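PDB 3HRA: ankyrin repeat family protein from Enterococcus faecalis, which is of unknown function but, as a stack of ankyrin repeats, probably serves as a scaffold for binding other proteins. Local coordinates for residues Gly153-Leu156 and Tyr157-Val161; Val161-Leu164 and Met165-Ala169. All coordinates share one frame; numbering follows the deposited sequence.

Contact 1 (Gly153-Leu156 and Tyr157-Val161); sequences GNQL and YQDIV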
# COMPACT_ATOMS: atom_id res chain seq x y z
N GLY A 153 5.58 -15.18 12.58
CA GLY A 153 4.54 -15.97 13.22
C GLY A 153 4.08 -15.48 14.58
O GLY A 153 3.40 -16.21 15.31
N ASN A 154 4.44 -14.24 14.93
CA ASN A 154 4.18 -13.72 16.26
C ASN A 154 2.76 -13.18 16.39
O ASN A 154 1.96 -13.33 15.48
CB ASN A 154 5.21 -12.64 16.63
CG ASN A 154 5.14 -11.44 15.72
OD1 ASN A 154 4.15 -11.20 15.04
ND2 ASN A 154 6.21 -10.66 15.70
N GLN A 155 2.46 -12.54 17.52
CA GLN A 155 1.11 -12.04 17.78
C GLN A 155 0.55 -11.15 16.66
O GLN A 155 -0.64 -11.23 16.32
CB GLN A 155 1.07 -11.26 19.09
CG GLN A 155 -0.33 -10.86 19.48
CD GLN A 155 -1.21 -12.07 19.76
OE1 GLN A 155 -1.01 -12.78 20.75
NE2 GLN A 155 -2.19 -12.32 18.88
N LEU A 156 1.39 -10.25 16.15
CA LEU A 156 0.95 -9.30 15.14
C LEU A 156 0.48 -10.05 13.90
O LEU A 156 -0.58 -9.77 13.35
CB LEU A 156 2.09 -8.34 14.78
CG LEU A 156 1.85 -7.32 13.66
CD1 LEU A 156 0.66 -6.43 13.97
CD2 LEU A 156 3.12 -6.51 13.43
N TYR A 157 1.25 -11.05 13.50
CA TYR A 157 0.92 -11.82 12.30
C TYR A 157 -0.22 -12.78 12.54
O TYR A 157 -1.04 -13.00 11.64
CB TYR A 157 2.17 -12.45 11.67
CG TYR A 157 3.03 -11.35 11.09
CD1 TYR A 157 2.72 -10.77 9.86
CD2 TYR A 157 4.10 -10.82 11.81
CE1 TYR A 157 3.48 -9.71 9.35
CE2 TYR A 157 4.86 -9.77 11.30
CZ TYR A 157 4.55 -9.23 10.08
OH TYR A 157 5.30 -8.17 9.58
N GLN A 158 -0.34 -13.28 13.77
CA GLN A 158 -1.51 -14.06 14.16
C GLN A 158 -2.74 -13.19 13.98
O GLN A 158 -3.74 -13.62 13.42
CB GLN A 158 -1.38 -14.59 15.60
CG GLN A 158 -0.29 -15.63 15.77
CD GLN A 158 0.15 -15.81 17.22
OE1 GLN A 158 1.31 -16.12 17.51
NE2 GLN A 158 -0.79 -15.62 18.14
N ASP A 159 -2.67 -11.94 14.42
CA ASP A 159 -3.81 -11.03 14.30
C ASP A 159 -4.15 -10.71 12.83
O ASP A 159 -5.32 -10.59 12.46
CB ASP A 159 -3.56 -9.73 15.08
CG ASP A 159 -3.67 -9.91 16.61
OD1 ASP A 159 -4.18 -10.95 17.09
OD2 ASP A 159 -3.26 -8.99 17.34
N ILE A 160 -3.12 -10.56 12.00
CA ILE A 160 -3.34 -10.27 10.58
C ILE A 160 -3.96 -11.48 9.89
O ILE A 160 -4.91 -11.34 9.11
CB ILE A 160 -2.05 -9.81 9.88
CG1 ILE A 160 -1.69 -8.39 10.32
CG2 ILE A 160 -2.21 -9.86 8.35
CD1 ILE A 160 -0.25 -7.98 10.02
N VAL A 161 -3.48 -12.67 10.23
CA VAL A 161 -4.10 -13.90 9.71
C VAL A 161 -5.59 -14.00 10.08
O VAL A 161 -6.43 -14.32 9.24
CB VAL A 161 -3.32 -15.16 10.16
CG1 VAL A 161 -4.11 -16.43 9.84
CG2 VAL A 161 -1.96 -15.18 9.50
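Asn154 caps the first turn of helix 155-166 with its side chain, its OD1 accepting the backbone N-H of Tyr157 at 3.3 Å between OD1 and N. The bond is nearly straight at the hydrogen (164°) and runs almost along the C=O axis of the amide. A second, weak bond comes to the same oxygen from Leu156 N, so one carbonyl serves two N-H groups of the opening turn. With CG lying between the backbone N and the carbonyl carbon (chi1 63°), the Asn154 amide folds back toward the first turn, within range of those N-H groups. OD1 also stands at the edge of the Tyr157 ring, near its plane, 3.3 Å from Tyr157 CD2.

The main-chain ladder begins at the same residue: Asn154 O receives Gln158 N at 2.9 Å, and Asp159 N and Ile160 N follow on Gln155 O and Leu156 O. Gln155, exposed, bends at chi2 and brings NE2 to 3.0 Å from OD1 of Asp159, one turn further on, a weak, bent bond between groups whose planes are 37° apart. Leu156 supplies the apolar part, with CG 4.3 Å from Ile160 CD1 and CD2 the same 4.3 Å from Tyr157 CE2.

Tyr157 sends its hydroxyl to the carbonyl of Glu115, at the end of helix 110-115. Ile160 packs on Ala147 of helix 143-149 and, with Asp159, on Ile119 of helix 119-128, while Gln158 meets Glu192, Ile193 and Ile196 of helix 191-198.

Contact 2 (Val161-Leu164 and Met165-Ala169); sequences VKLL and MENGA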
# COMPACT_ATOMS: atom_id res chain seq x y z
N VAL A 161 -3.48 -12.67 10.23
CA VAL A 161 -4.10 -13.90 9.71
C VAL A 161 -5.59 -14.00 10.08
O VAL A 161 -6.43 -14.32 9.24
CB VAL A 161 -3.32 -15.16 10.16
CG1 VAL A 161 -4.11 -16.43 9.84
CG2 VAL A 161 -1.96 -15.18 9.50
N LYS A 162 -5.92 -13.74 11.34
CA LYS A 162 -7.31 -13.79 11.80
C LYS A 162 -8.20 -12.79 11.05
O LYS A 162 -9.29 -13.14 10.62
CB LYS A 162 -7.39 -13.53 13.30
CG LYS A 162 -8.80 -13.64 13.84
CD LYS A 162 -9.25 -15.10 13.91
CE LYS A 162 -10.55 -15.21 14.69
NZ LYS A 162 -11.04 -16.62 14.75
N LEU A 163 -7.72 -11.55 10.94
CA LEU A 163 -8.39 -10.49 10.19
C LEU A 163 -8.69 -10.93 8.75
O LEU A 163 -9.81 -10.76 8.28
CB LEU A 163 -7.49 -9.25 10.15
CG LEU A 163 -8.08 -7.83 10.17
CD1 LEU A 163 -7.14 -6.85 9.46
CD2 LEU A 163 -9.49 -7.74 9.61
N LEU A 164 -7.70 -11.51 8.07
CA LEU A 164 -7.89 -11.97 6.69
C LEU A 164 -8.92 -13.10 6.60
O LEU A 164 -9.78 -13.09 5.71
CB LEU A 164 -6.54 -12.43 6.05
CG LEU A 164 -5.54 -11.29 5.77
CD1 LEU A 164 -4.14 -11.82 5.47
CD2 LEU A 164 -6.06 -10.42 4.63
N MET A 165 -8.82 -14.08 7.49
CA MET A 165 -9.77 -15.19 7.47
C MET A 165 -11.18 -14.71 7.79
O MET A 165 -12.15 -15.22 7.25
CB MET A 165 -9.35 -16.31 8.43
CG MET A 165 -7.99 -16.92 8.08
SD MET A 165 -7.86 -17.48 6.37
CE MET A 165 -9.05 -18.83 6.39
N GLU A 166 -11.29 -13.74 8.69
CA GLU A 166 -12.61 -13.25 9.06
C GLU A 166 -13.24 -12.46 7.92
O GLU A 166 -14.44 -12.20 7.92
CB GLU A 166 -12.53 -12.40 10.32
CG GLU A 166 -12.48 -13.23 11.59
CD GLU A 166 -13.76 -14.02 11.85
OE1 GLU A 166 -14.85 -13.44 11.72
OE2 GLU A 166 -13.66 -15.21 12.18
N ASN A 167 -12.41 -12.09 6.94
CA ASN A 167 -12.89 -11.36 5.79
C ASN A 167 -12.96 -12.23 4.54
O ASN A 167 -13.07 -11.72 3.42
CB ASN A 167 -12.05 -10.11 5.54
CG ASN A 167 -12.43 -8.95 6.45
OD1 ASN A 167 -13.23 -8.10 6.08
ND2 ASN A 167 -11.88 -8.93 7.67
N GLY A 168 -12.91 -13.54 4.76
CA GLY A 168 -13.15 -14.49 3.69
C GLY A 168 -11.97 -14.83 2.80
O GLY A 168 -12.17 -15.32 1.68
N ALA A 169 -10.75 -14.59 3.27
CA ALA A 169 -9.56 -15.00 2.49
C ALA A 169 -9.62 -16.48 2.16
O ALA A 169 -9.98 -17.30 3.00
CB ALA A 169 -8.27 -14.69 3.26
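Val161 O and Lys162 O take the N-H groups of Met165 and Glu166 in regular i to i+4 bonds, the second at 2.8 Å from Lys162 O to Glu166 N. Leu164 O is held differently, by two donors from opposite faces of its carbonyl plane. Ala169 N arrives at 3.0 Å from Leu164 O, whereas Asn167 N sits well above that plane, 3.1 Å from the same oxygen.

Together with the bond from Gly168 N to Met165 O, the Ala169 bond makes a Schellman motif, with Gly168 at positive phi as its C-prime residue. The motif ends helix 155-166, which lies in a predicted ankyrin repeat, and the chain leaves it as a loop.

Asn167 adds a side-chain bond to the helix end: its ND2 reaches Leu163 O at 2.8 Å, nearly straight (169°) and almost in the amide plane, with the two side chains side by side and ND2 also 3.3 Å from Leu163 CD2. The motif's apolar contact is Leu164 CB against Ala169 CB, 4.0 Å apart. Lys162 and Glu166 run side by side on the outer surface in a long salt bridge, 3.9 Å from NZ to OE2, and the hydroxyl of Tyr200 hydrogen-bonds both ends. Met165, with CG anti to its carbonyl carbon (chi1 -61°), brings CG 4.3 Å from Val161 CG1, and both side chains touch Leu144 of helix 143-149 and Leu197 of helix 191-198.

How the contacts relate
Contacts 1 and 2 follow one another along helix 155-166, sharing Val161, with centres about 11 Å apart. Each combines buried and exposed residues, and their chemistry marks opposite ends of the helix. At the start, a side-chain oxygen accepts backbone N-H groups; at the finish, a side-chain N-H donates to a backbone carbonyl and the chain itself closes the turn through a glycine. The surface pairs differ likewise: a weak amide-carboxylate bond in 153-161, a long salt bridge shared with a tyrosine in 161-169. Both contacts touch helices 119-128, 143-149 and 191-198, so the same three neighbours accompany the helix through both.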